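PDB 2PRX: thioesterase superfamily protein from Shewanella loihica, which probably hydrolyses thioesters, acting as a dimeric hot-dog-fold enzyme. Local coordinates for residues Pro93-Ala98 against Met146-Met151; Ser64-His69 against Leu114-Glu119; Gly55-Gly60 against Thr108-Glu113. All blocks are in the same frame, centred on the assembly; numbering follows the deposited sequence.

Contact 1: residues Pro93-Ala98 against Met146-Met151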
ATOM      1  N   PRO A  93      -3.301 -16.491 -16.196  1.00 16.74           N
ATOM      2  CA  PRO A  93      -4.357 -15.476 -16.057  1.00  9.91           C
ATOM      3  C   PRO A  93      -3.859 -14.282 -15.253  1.00 11.25           C
ATOM      4  O   PRO A  93      -3.246 -14.551 -14.216  1.00 15.46           O
ATOM      5  CB  PRO A  93      -5.441 -16.190 -15.264  1.00  9.73           C
ATOM      6  CG  PRO A  93      -4.834 -17.437 -14.715  1.00  9.48           C
ATOM      7  CD  PRO A  93      -3.373 -17.418 -15.050  1.00 10.04           C
ATOM      8  N   ARG A  94      -4.146 -13.085 -15.732  1.00 16.69           N
ATOM      9  CA  ARG A  94      -3.869 -11.821 -15.083  1.00 15.55           C
ATOM     10  C   ARG A  94      -4.979 -11.481 -14.082  1.00  8.35           C
ATOM     11  O   ARG A  94      -6.160 -11.557 -14.391  1.00  8.41           O
ATOM     12  CB  ARG A  94      -3.734 -10.672 -16.079  1.00 18.72           C
ATOM     13  CG  ARG A  94      -3.142 -10.970 -17.432  1.00 19.22           C
ATOM     14  CD  ARG A  94      -3.651 -10.044 -18.514  1.00 20.25           C
ATOM     15  NE  ARG A  94      -2.564  -9.302 -19.155  1.00 33.84           N
ATOM     16  CZ  ARG A  94      -2.681  -8.360 -20.078  1.00 33.91           C
ATOM     17  NH1 ARG A  94      -3.870  -7.979 -20.524  1.00 42.70           N
ATOM     18  NH2 ARG A  94      -1.587  -7.780 -20.562  1.00 19.00           N
ATOM     19  N   PHE A  95      -4.562 -11.152 -12.876  1.00 10.52           N
ATOM     20  CA  PHE A  95      -5.446 -10.721 -11.801  1.00  8.52           C
ATOM     21  C   PHE A  95      -5.049  -9.304 -11.356  1.00 15.66           C
ATOM     22  O   PHE A  95      -3.880  -8.948 -11.478  1.00 14.16           O
ATOM     23  CB  PHE A  95      -5.364 -11.702 -10.639  1.00 20.86           C
ATOM     24  CG  PHE A  95      -6.450 -12.768 -10.639  1.00 13.66           C
ATOM     25  CD1 PHE A  95      -6.511 -13.741 -11.621  1.00 16.90           C
ATOM     26  CD2 PHE A  95      -7.407 -12.782  -9.637  1.00 13.30           C
ATOM     27  CE1 PHE A  95      -7.518 -14.684 -11.610  1.00 10.23           C
ATOM     28  CE2 PHE A  95      -8.429 -13.712  -9.622  1.00 17.99           C
ATOM     29  CZ  PHE A  95      -8.482 -14.672 -10.616  1.00 13.53           C
ATOM     30  N   VAL A  96      -6.010  -8.567 -10.850  1.00 17.94           N
ATOM     31  CA  VAL A  96      -5.865  -7.253 -10.248  1.00 19.26           C
ATOM     32  C   VAL A  96      -6.470  -7.157  -8.855  1.00 22.62           C
ATOM     33  O   VAL A  96      -7.407  -7.866  -8.487  1.00 10.89           O
ATOM     34  CB  VAL A  96      -6.578  -6.180 -11.102  1.00 18.70           C
ATOM     35  CG1 VAL A  96      -5.827  -5.955 -12.400  1.00 34.89           C
ATOM     36  CG2 VAL A  96      -8.015  -6.625 -11.342  1.00 12.84           C
ATOM     37  N   THR A  97      -5.935  -6.217  -8.060  1.00 17.51           N
ATOM     38  CA  THR A  97      -6.458  -6.057  -6.708  1.00 14.53           C
ATOM     39  C   THR A  97      -7.756  -5.266  -6.766  1.00 12.51           C
ATOM     40  O   THR A  97      -7.785  -4.231  -7.424  1.00 12.01           O
ATOM     41  CB  THR A  97      -5.461  -5.329  -5.787  1.00 10.38           C
ATOM     42  OG1 THR A  97      -4.275  -6.109  -5.598  1.00 17.86           O
ATOM     43  CG2 THR A  97      -6.088  -5.111  -4.416  1.00  8.88           C
ATOM     44  N   ALA A  98      -8.816  -5.712  -6.111  1.00 14.63           N
ATOM     45  CA  ALA A  98     -10.059  -4.941  -6.063  1.00 12.11           C
ATOM     46  C   ALA A  98     -10.189  -4.257  -4.714  1.00 15.95           C
ATOM     47  O   ALA A  98     -10.643  -3.123  -4.530  1.00 12.78           O
ATOM     48  CB  ALA A  98     -11.252  -5.842  -6.371  1.00  9.83           C
HETATM   49  N   MSE A 146      -6.991  -9.543   0.902  1.00  3.54           N
HETATM   50  CA  MSE A 146      -7.101  -9.212  -0.482  1.00  6.31           C
HETATM   51  C   MSE A 146      -8.260  -9.936  -1.163  1.00 16.71           C
HETATM   52  O   MSE A 146      -8.483 -11.115  -0.899  1.00 19.44           O
HETATM   53  CB  MSE A 146      -5.802  -9.594  -1.230  1.00  9.63           C
HETATM   54  CG  MSE A 146      -6.039  -9.614  -2.727  1.00 13.37           C
HETATM   55 SE   MSE A 146      -4.404  -9.796  -3.727  0.75 25.42          SE
HETATM   56  CE  MSE A 146      -4.015  -7.917  -3.476  1.00 16.08           C
ATOM     57  N   VAL A 147      -8.961  -9.207  -2.000  1.00 13.50           N
ATOM     58  CA  VAL A 147      -9.938  -9.611  -2.973  1.00 12.51           C
ATOM     59  C   VAL A 147      -9.349  -9.252  -4.341  1.00 15.12           C
ATOM     60  O   VAL A 147      -9.299  -8.059  -4.658  1.00 13.93           O
ATOM     61  CB  VAL A 147     -11.314  -8.932  -2.903  1.00  6.29           C
ATOM     62  CG1 VAL A 147     -12.043  -9.243  -4.209  1.00 24.62           C
ATOM     63  CG2 VAL A 147     -12.095  -9.381  -1.683  1.00 12.37           C
ATOM     64  N   ALA A 148      -8.907 -10.268  -5.067  1.00  6.98           N
ATOM     65  CA  ALA A 148      -8.370 -10.098  -6.391  1.00  7.50           C
ATOM     66  C   ALA A 148      -9.320 -10.692  -7.425  1.00 10.16           C
ATOM     67  O   ALA A 148      -9.936 -11.750  -7.282  1.00 26.38           O
ATOM     68  CB  ALA A 148      -6.980 -10.704  -6.491  1.00 13.36           C
ATOM     69  N   VAL A 149      -9.472  -9.950  -8.504  1.00  8.34           N
ATOM     70  CA  VAL A 149     -10.343 -10.287  -9.608  1.00  7.48           C
ATOM     71  C   VAL A 149      -9.561 -10.328 -10.907  1.00  7.39           C
ATOM     72  O   VAL A 149      -8.478  -9.764 -11.028  1.00  9.37           O
ATOM     73  CB  VAL A 149     -11.475  -9.252  -9.781  1.00  7.87           C
ATOM     74  CG1 VAL A 149     -12.304  -9.166  -8.512  1.00 12.73           C
ATOM     75  CG2 VAL A 149     -10.794  -7.954 -10.184  1.00 13.58           C
ATOM     76  N   LYS A 150     -10.115 -11.025 -11.911  1.00  8.70           N
ATOM     77  CA  LYS A 150      -9.331 -11.170 -13.132  1.00 13.57           C
ATOM     78  C   LYS A 150      -9.180  -9.816 -13.811  1.00 12.83           C
ATOM     79  O   LYS A 150     -10.159  -9.065 -13.797  1.00 19.30           O
ATOM     80  CB  LYS A 150      -9.959 -12.181 -14.091  1.00 15.74           C
ATOM     81  CG  LYS A 150      -9.183 -12.479 -15.356  1.00 13.70           C
ATOM     82  CD  LYS A 150      -9.831 -13.618 -16.121  1.00  8.12           C
ATOM     83  CE  LYS A 150      -9.566 -13.568 -17.614  1.00 11.08           C
ATOM     84  NZ  LYS A 150      -9.672 -14.920 -18.257  1.00 21.78           N
HETATM   85  N   MSE A 151      -7.995  -9.549 -14.353  1.00 11.90           N
HETATM   86  CA  MSE A 151      -7.765  -8.261 -14.993  1.00 23.46           C
HETATM   87  C   MSE A 151      -8.856  -8.002 -16.034  1.00 26.58           C
HETATM   88  O   MSE A 151      -8.992  -8.807 -16.967  1.00 10.11           O
HETATM   89  CB  MSE A 151      -6.385  -8.163 -15.637  1.00 25.35           C
HETATM   90  CG  MSE A 151      -6.113  -6.759 -16.177  1.00 26.05           C
HETATM   91 SE   MSE A 151      -4.325  -6.636 -16.873  0.75 24.34          SE
HETATM   92  CE  MSE A 151      -3.539  -6.656 -15.121  1.00 17.55           C
TER

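Contact 2: residues Ser64-His69 against Leu114-Glu119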
ATOM      1  N   SER A  64       3.089  -2.638  -0.693  1.00 12.18           N
ATOM      2  CA  SER A  64       3.369  -2.922  -2.094  1.00 12.10           C
ATOM      3  C   SER A  64       3.628  -4.423  -2.281  1.00 10.04           C
ATOM      4  O   SER A  64       3.079  -4.963  -3.252  1.00 13.68           O
ATOM      5  CB  SER A  64       4.558  -2.165  -2.670  1.00 13.65           C
ATOM      6  OG  SER A  64       4.462  -0.762  -2.542  1.00 14.06           O
ATOM      7  N   LEU A  65       4.421  -5.002  -1.388  1.00  5.09           N
ATOM      8  CA  LEU A  65       4.796  -6.436  -1.504  1.00  2.23           C
ATOM      9  C   LEU A  65       3.621  -7.322  -1.190  1.00  6.65           C
ATOM     10  O   LEU A  65       3.447  -8.450  -1.717  1.00 13.11           O
ATOM     11  CB  LEU A  65       5.992  -6.725  -0.600  1.00  2.84           C
ATOM     12  CG  LEU A  65       7.270  -5.913  -0.882  1.00  7.61           C
ATOM     13  CD1 LEU A  65       8.256  -6.040   0.261  1.00 10.63           C
ATOM     14  CD2 LEU A  65       7.898  -6.367  -2.192  1.00 11.59           C
ATOM     15  N   ILE A  66       2.698  -6.926  -0.328  1.00  8.34           N
ATOM     16  CA  ILE A  66       1.523  -7.774  -0.107  1.00 12.15           C
ATOM     17  C   ILE A  66       0.643  -7.845  -1.352  1.00 17.16           C
ATOM     18  O   ILE A  66       0.125  -8.899  -1.743  1.00 10.59           O
ATOM     19  CB  ILE A  66       0.714  -7.264   1.094  1.00  9.93           C
ATOM     20  CG1 ILE A  66       1.325  -7.653   2.444  1.00 11.68           C
ATOM     21  CG2 ILE A  66      -0.727  -7.697   0.972  1.00  9.16           C
ATOM     22  CD1 ILE A  66       0.918  -6.698   3.547  1.00 16.66           C
ATOM     23  N   ASP A  67       0.483  -6.692  -1.990  1.00 14.05           N
ATOM     24  CA  ASP A  67      -0.292  -6.561  -3.217  1.00 10.06           C
ATOM     25  C   ASP A  67       0.228  -7.463  -4.322  1.00 14.69           C
ATOM     26  O   ASP A  67      -0.520  -8.178  -4.981  1.00 13.64           O
ATOM     27  CB  ASP A  67      -0.238  -5.107  -3.672  1.00  7.29           C
ATOM     28  CG  ASP A  67      -1.018  -4.757  -4.914  1.00 16.37           C
ATOM     29  OD1 ASP A  67      -1.640  -5.640  -5.524  1.00 41.05           O
ATOM     30  OD2 ASP A  67      -1.005  -3.549  -5.261  1.00 22.03           O
ATOM     31  N   CYS A  68       1.545  -7.412  -4.559  1.00 11.99           N
ATOM     32  CA  CYS A  68       2.000  -8.203  -5.718  1.00 12.87           C
ATOM     33  C   CYS A  68       2.090  -9.659  -5.296  1.00 13.27           C
ATOM     34  O   CYS A  68       1.903 -10.563  -6.115  1.00 11.59           O
ATOM     35  CB  CYS A  68       3.303  -7.638  -6.276  1.00 14.20           C
ATOM     36  SG  CYS A  68       3.175  -5.979  -7.005  1.00 15.38           S
ATOM     37  N   HIS A  69       2.371  -9.939  -4.023  1.00 11.94           N
ATOM     38  CA  HIS A  69       2.393 -11.371  -3.665  1.00 13.37           C
ATOM     39  C   HIS A  69       0.983 -11.937  -3.724  1.00 17.63           C
ATOM     40  O   HIS A  69       0.773 -13.085  -4.119  1.00 13.13           O
ATOM     41  CB  HIS A  69       3.020 -11.553  -2.289  1.00 15.11           C
ATOM     42  CG  HIS A  69       2.999 -12.974  -1.792  1.00 11.13           C
ATOM     43  ND1 HIS A  69       3.714 -13.985  -2.412  1.00 11.98           N
ATOM     44  CD2 HIS A  69       2.365 -13.541  -0.752  1.00  5.66           C
ATOM     45  CE1 HIS A  69       3.500 -15.112  -1.747  1.00  7.76           C
ATOM     46  NE2 HIS A  69       2.687 -14.883  -0.733  1.00  7.78           N
ATOM     47  N   LEU A 114      12.526 -10.121   4.361  1.00  9.54           N
ATOM     48  CA  LEU A 114      11.128 -10.181   4.747  1.00 11.99           C
ATOM     49  C   LEU A 114      10.454 -11.414   4.142  1.00  9.70           C
ATOM     50  O   LEU A 114      10.655 -11.681   2.967  1.00 25.05           O
ATOM     51  CB  LEU A 114      10.376  -8.930   4.290  1.00  6.89           C
ATOM     52  CG  LEU A 114      11.053  -7.583   4.598  1.00 14.29           C
ATOM     53  CD1 LEU A 114      10.440  -6.445   3.805  1.00 23.03           C
ATOM     54  CD2 LEU A 114      10.989  -7.281   6.094  1.00  8.72           C
ATOM     55  N   GLU A 115       9.666 -12.130   4.939  1.00 11.45           N
ATOM     56  CA  GLU A 115       8.964 -13.289   4.373  1.00 20.39           C
ATOM     57  C   GLU A 115       7.479 -12.999   4.212  1.00 16.26           C
ATOM     58  O   GLU A 115       6.781 -12.488   5.086  1.00 13.28           O
ATOM     59  CB  GLU A 115       9.235 -14.541   5.211  1.00 24.16           C
ATOM     60  CG  GLU A 115       8.574 -15.817   4.736  1.00 22.72           C
ATOM     61  CD  GLU A 115       9.007 -17.082   5.450  1.00 20.87           C
ATOM     62  OE1 GLU A 115      10.099 -17.617   5.133  1.00 27.07           O
ATOM     63  OE2 GLU A 115       8.271 -17.594   6.334  1.00 14.66           O
ATOM     64  N   LEU A 116       6.946 -13.321   3.047  1.00  5.95           N
ATOM     65  CA  LEU A 116       5.554 -13.200   2.703  1.00 10.78           C
ATOM     66  C   LEU A 116       4.923 -14.554   2.374  1.00 11.96           C
ATOM     67  O   LEU A 116       5.391 -15.191   1.430  1.00 19.53           O
ATOM     68  CB  LEU A 116       5.378 -12.303   1.468  1.00  9.06           C
ATOM     69  CG  LEU A 116       5.511 -10.801   1.739  1.00 14.14           C
ATOM     70  CD1 LEU A 116       6.969 -10.403   1.593  1.00  8.68           C
ATOM     71  CD2 LEU A 116       4.608 -10.001   0.818  1.00 11.86           C
ATOM     72  N   VAL A 117       3.921 -14.923   3.142  1.00  9.67           N
ATOM     73  CA  VAL A 117       3.172 -16.162   2.987  1.00 20.96           C
ATOM     74  C   VAL A 117       1.697 -15.874   2.740  1.00 19.20           C
ATOM     75  O   VAL A 117       1.067 -15.114   3.469  1.00 11.52           O
ATOM     76  CB  VAL A 117       3.292 -17.088   4.214  1.00 15.80           C
ATOM     77  CG1 VAL A 117       2.588 -18.414   3.952  1.00 31.14           C
ATOM     78  CG2 VAL A 117       4.741 -17.342   4.597  1.00  9.30           C
ATOM     79  N   GLY A 118       1.107 -16.511   1.731  1.00 10.84           N
ATOM     80  CA  GLY A 118      -0.270 -16.331   1.391  1.00 12.56           C
ATOM     81  C   GLY A 118      -1.144 -17.540   1.706  1.00 13.93           C
ATOM     82  O   GLY A 118      -0.743 -18.688   1.457  1.00 15.61           O
ATOM     83  N   GLU A 119      -2.307 -17.245   2.260  1.00 12.38           N
ATOM     84  CA  GLU A 119      -3.387 -18.200   2.485  1.00 12.83           C
ATOM     85  C   GLU A 119      -4.474 -18.009   1.440  1.00 10.16           C
ATOM     86  O   GLU A 119      -5.010 -16.928   1.238  1.00 11.45           O
ATOM     87  CB  GLU A 119      -3.934 -18.060   3.898  1.00 21.09           C
ATOM     88  CG  GLU A 119      -4.943 -19.045   4.401  1.00 23.53           C
ATOM     89  CD  GLU A 119      -5.019 -20.375   3.683  1.00 31.61           C
ATOM     90  OE1 GLU A 119      -3.978 -20.809   3.117  1.00 30.79           O
ATOM     91  OE2 GLU A 119      -6.117 -20.971   3.669  1.00 38.11           O
TER

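Contact 3: residues Gly55-Gly60 against Thr108-Glu113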
ATOM      1  N   GLY A  55      15.904   2.591  11.011  1.00 19.70           N
ATOM      2  CA  GLY A  55      15.901   1.288  11.642  1.00 19.30           C
ATOM      3  C   GLY A  55      14.747   0.401  11.209  1.00 19.40           C
ATOM      4  O   GLY A  55      14.768  -0.786  11.545  1.00 12.81           O
ATOM      5  N   PHE A  56      13.779   0.986  10.518  1.00 17.83           N
ATOM      6  CA  PHE A  56      12.564   0.300  10.112  1.00 18.41           C
ATOM      7  C   PHE A  56      12.219   0.580   8.645  1.00 15.55           C
ATOM      8  O   PHE A  56      12.721   1.527   8.042  1.00 16.18           O
ATOM      9  CB  PHE A  56      11.371   0.691  10.982  1.00  9.08           C
ATOM     10  CG  PHE A  56      11.570   0.459  12.470  1.00 12.81           C
ATOM     11  CD1 PHE A  56      11.457  -0.793  13.039  1.00 21.32           C
ATOM     12  CD2 PHE A  56      11.881   1.543  13.280  1.00 15.26           C
ATOM     13  CE1 PHE A  56      11.653  -0.976  14.395  1.00 22.61           C
ATOM     14  CE2 PHE A  56      12.063   1.368  14.637  1.00 20.85           C
ATOM     15  CZ  PHE A  56      11.948   0.111  15.204  1.00 22.62           C
ATOM     16  N   VAL A  57      11.358  -0.269   8.127  1.00 12.59           N
ATOM     17  CA  VAL A  57      10.965  -0.364   6.748  1.00  8.93           C
ATOM     18  C   VAL A  57       9.673   0.373   6.424  1.00  8.64           C
ATOM     19  O   VAL A  57       8.664   0.255   7.107  1.00 15.75           O
ATOM     20  CB  VAL A  57      10.718  -1.828   6.312  1.00  8.85           C
ATOM     21  CG1 VAL A  57      10.055  -1.845   4.935  1.00 15.42           C
ATOM     22  CG2 VAL A  57      12.006  -2.628   6.340  1.00 15.78           C
ATOM     23  N   TYR A  58       9.747   1.113   5.318  1.00 15.24           N
ATOM     24  CA  TYR A  58       8.616   1.882   4.825  1.00 21.41           C
ATOM     25  C   TYR A  58       7.357   1.051   4.683  1.00 15.47           C
ATOM     26  O   TYR A  58       7.318  -0.006   4.063  1.00 12.22           O
ATOM     27  CB  TYR A  58       9.038   2.498   3.482  1.00 13.92           C
ATOM     28  CG  TYR A  58       7.953   3.353   2.879  1.00 11.50           C
ATOM     29  CD1 TYR A  58       7.203   4.190   3.689  1.00 16.17           C
ATOM     30  CD2 TYR A  58       7.701   3.292   1.523  1.00 10.87           C
ATOM     31  CE1 TYR A  58       6.202   4.972   3.143  1.00 13.37           C
ATOM     32  CE2 TYR A  58       6.709   4.073   0.975  1.00 15.27           C
ATOM     33  CZ  TYR A  58       5.971   4.902   1.788  1.00 18.28           C
ATOM     34  OH  TYR A  58       4.986   5.676   1.222  1.00 27.92           O
ATOM     35  N   GLY A  59       6.256   1.529   5.244  1.00 17.15           N
ATOM     36  CA  GLY A  59       4.948   0.944   5.102  1.00 18.00           C
ATOM     37  C   GLY A  59       4.436   0.816   3.687  1.00 17.44           C
ATOM     38  O   GLY A  59       3.800  -0.213   3.396  1.00  9.27           O
ATOM     39  N   GLY A  60       4.674   1.773   2.790  1.00  8.37           N
ATOM     40  CA  GLY A  60       4.280   1.699   1.395  1.00  0.43           C
ATOM     41  C   GLY A  60       4.879   0.468   0.670  1.00  0.43           C
ATOM     42  O   GLY A  60       4.175  -0.148  -0.091  1.00 17.45           O
ATOM     43  N   THR A 108       8.471  -2.840  11.294  1.00 15.63           N
ATOM     44  CA  THR A 108       9.241  -3.787  10.471  1.00 11.91           C
ATOM     45  C   THR A 108      10.701  -3.382  10.415  1.00 18.09           C
ATOM     46  O   THR A 108      11.050  -2.403   9.759  1.00 14.46           O
ATOM     47  CB  THR A 108       8.681  -3.885   9.048  1.00  8.95           C
ATOM     48  OG1 THR A 108       7.270  -4.147   9.132  1.00 15.37           O
ATOM     49  CG2 THR A 108       9.270  -5.082   8.310  1.00 27.29           C
ATOM     50  N   PRO A 109      11.564  -4.101  11.126  1.00 18.30           N
ATOM     51  CA  PRO A 109      12.989  -3.760  11.154  1.00 13.85           C
ATOM     52  C   PRO A 109      13.642  -3.744   9.784  1.00 19.26           C
ATOM     53  O   PRO A 109      13.357  -4.518   8.870  1.00 15.16           O
ATOM     54  CB  PRO A 109      13.612  -4.880  11.993  1.00 19.88           C
ATOM     55  CG  PRO A 109      12.482  -5.333  12.853  1.00 21.07           C
ATOM     56  CD  PRO A 109      11.257  -5.257  11.981  1.00 21.75           C
HETATM   57  N   MSE A 110      14.565  -2.786   9.654  1.00 19.33           N
HETATM   58  CA  MSE A 110      15.364  -2.651   8.455  1.00 19.84           C
HETATM   59  C   MSE A 110      16.523  -3.657   8.515  1.00 19.56           C
HETATM   60  O   MSE A 110      16.922  -4.014   9.622  1.00 19.68           O
HETATM   61  CB  MSE A 110      15.923  -1.245   8.276  1.00 21.72           C
HETATM   62  CG  MSE A 110      16.876  -1.051   7.109  1.00 22.43           C
HETATM   63 SE   MSE A 110      16.094  -1.532   5.400  0.75 23.81          SE
HETATM   64  CE  MSE A 110      14.934   0.004   5.495  1.00  3.67           C
ATOM     65  N   GLY A 111      16.991  -4.037   7.348  1.00 27.63           N
ATOM     66  CA  GLY A 111      18.167  -4.822   7.087  1.00 27.07           C
ATOM     67  C   GLY A 111      17.975  -6.307   7.305  1.00 12.39           C
ATOM     68  O   GLY A 111      18.943  -7.028   7.525  1.00 16.80           O
ATOM     69  N   VAL A 112      16.733  -6.749   7.280  1.00 15.24           N
ATOM     70  CA  VAL A 112      16.445  -8.182   7.409  1.00 15.12           C
ATOM     71  C   VAL A 112      15.506  -8.629   6.298  1.00 16.96           C
ATOM     72  O   VAL A 112      14.596  -7.920   5.883  1.00 26.34           O
ATOM     73  CB  VAL A 112      15.853  -8.504   8.795  1.00 10.90           C
ATOM     74  CG1 VAL A 112      15.310  -9.918   8.833  1.00 16.30           C
ATOM     75  CG2 VAL A 112      16.927  -8.274   9.864  1.00 10.08           C
ATOM     76  N   GLU A 113      15.734  -9.831   5.804  1.00 12.96           N
ATOM     77  CA  GLU A 113      14.924 -10.473   4.768  1.00 11.14           C
ATOM     78  C   GLU A 113      13.475 -10.592   5.171  1.00  8.34           C
ATOM     79  O   GLU A 113      13.141 -11.106   6.251  1.00 18.81           O
ATOM     80  CB  GLU A 113      15.560 -11.853   4.522  1.00 13.74           C
ATOM     81  CG  GLU A 113      14.952 -12.679   3.417  1.00 14.80           C
ATOM     82  CD  GLU A 113      15.372 -14.151   3.482  1.00 13.61           C
ATOM     83  OE1 GLU A 113      14.744 -14.917   4.240  1.00 15.37           O
ATOM     84  OE2 GLU A 113      16.328 -14.539   2.783  1.00 26.06           O
TER

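Contact 1: residues Pro93-Ala98 against Met146-Met151
Backbone hydrogen bonds set the antiparallel register of Arg-94, Val-96 and Ala-98 against Val-147, Val-149 and Met-151. Val-96 and Val-149 form the hydrogen-bonded pair: Val-96 N donates to Val-149 O at 2.7 Å, and Val-149 N returns a bond to Val-96 O at 2.9 Å. The flanking pairs, Phe-95 with Lys-150 and Thr-97 with Ala-148, are non-hydrogen-bonded. Ala-98 N continues the series to Val-147 O at 2.8 Å. Where strand gives way to loop, Met-151 N still reaches Arg-94 O, but from above the carbonyl plane, 43° out of it. A weaker CA-H...O contact joins Ala-148 CA to Val-96 O at 3.2 Å.

These strands, 95-104 and 142-150, are neighbours in the antiparallel sheet that cradles helix 59-78 in the hot-dog fold. Strand 95-104 is outermost within the chain, and Ala-98 makes backbone hydrogen bonds to the second subunit. Thr-97 faces the helix.

The aromatic contact is made by Phe-95, whose large ring also packs on Ala-74, Ser-75 and Ala-78 of that helix. Lys-150 CA lies over the ring face, 4.0 Å from its centroid and 8° off the normal. Ala-148 is small enough to sit close by, its CB 3.8 Å from Phe-95 CD2, while the Lys-150 amine leads away on an extended chain.

Apolar packing on the other face of the sheet centres on two valines. Val-96 CG2 lies only 3.3 Å from Val-149 CG2, tighter than usual for two methyls. Ala-98 CB meets Val-149 CG1, and Met-151, a selenomethionine, crosses Val-96 at about a right angle, its CE 3.6 Å from Val-96 CG1. A separate selenium-to-guanidinium contact places Met-151 SE over one face of the Arg-94 group, offset toward the rim.

Contact 2: residues Ser64-His69 against Leu114-Glu119
Leu-116 projects from strand 114-119 toward the helix and fits between Leu-65 and His-69, which are one helical turn apart. Its CG stands anti to the carbonyl carbon (chi1 -77°), and chi2 of 89° turns CD2 to the helix: this methyl lies 3.8 Å from Leu-65 CB and 3.2 Å from Leu-65 O, a carbonyl already engaged by His-69 N. The same CD2 also meets His-69 CB, so one branch touches both residues.

His-69 extends with CG anti to its backbone N (chi1 176°), sliding past Leu-116 in the opposite direction. One face of the imidazole then receives Leu-116 CB, 4.2 Å from the ring centroid in a CH-pi contact, while the NE2 edge arrives in plane at Gly-118 N, 3.3 Å away. Glycine suits this spot because the ring tip occupies the side on which a side chain would project. Farther back, Leu-65 CD1 and Leu-114 CD1 touch at 4.2 Å.

This is the core of the hot-dog fold, helix 59-78 lying on its sheet. No hydrogen bond crosses between the segments; the contact therefore rests on apolar and CH-pi packing, while Ser-33 OG, hydrogen-bonded to His-69 ND1, helps fix the rotation of the imidazole.

Contact 3: residues Gly55-Gly60 against Thr108-Glu113
A single backbone bridge pairs Phe-56 with Pro-109 and joins two loops of the hot-dog fold: the one leading into helix 59-78 and the one between strands 95-104 and 114-122. Two hydrogen bonds flank it: Val-57 N donates to Thr-108 O at 2.7 Å, and Met-110 N donates to Gly-55 O at 2.8 Å. Gly-55 has a phi of 96°, at which a CB would press on the preceding carbonyl.

The side chains of Phe-56 and Val-57 part from here. Phe-56 points away, though its CB still touches Thr-108 O at 3.3 Å; its ring turns an edge, not a face, to the opposing backbone, with CD1 3.8 Å from Pro-109 N. The compact, branched side chain of Val-57 lies alongside Thr-108. Its CB rests 4.0 Å from Thr-108 CB, and both side chains pack on Ile-62 of the helix. Its CG2 lies 3.4 Å from Pro-109 O.

Met-110, a selenomethionine, is flexible enough to curl back alongside Val-57, through bends at chi2 (57°) and chi3 (70°). Beyond the bridge Tyr-58 occupies the N-cap position, its ring meeting that of Tyr-19 of the second subunit at a shallow angle. The terminal CE of Met-110 comes to rest 4.0 Å from Val-57 CG2 and 3.7 Å from Phe-56 O.

How the contacts relate
Helix 59-78 connects the three contacts. Contact 3 lies at its start and contact 2 within its first half, their centres about 14 Å apart, and they touch where Leu-114 CD2 packs 3.6 Å from Thr-108 CG2. Contacts 1 and 2, also with centres about 14 Å apart, are joined by a probable hydrogen bond of 2.7 Å between Thr-97 OG1 and Asp-67 OD1, which ties the strand outermost within the chain to the helix. Contacts 1 and 3 do not meet: the two contacts lie on opposite sides of the chain's centre, their nearest atoms about 12 Å apart. All three touch the second subunit; Tyr-58 of that subunit packs on Cys-68 of contact 2.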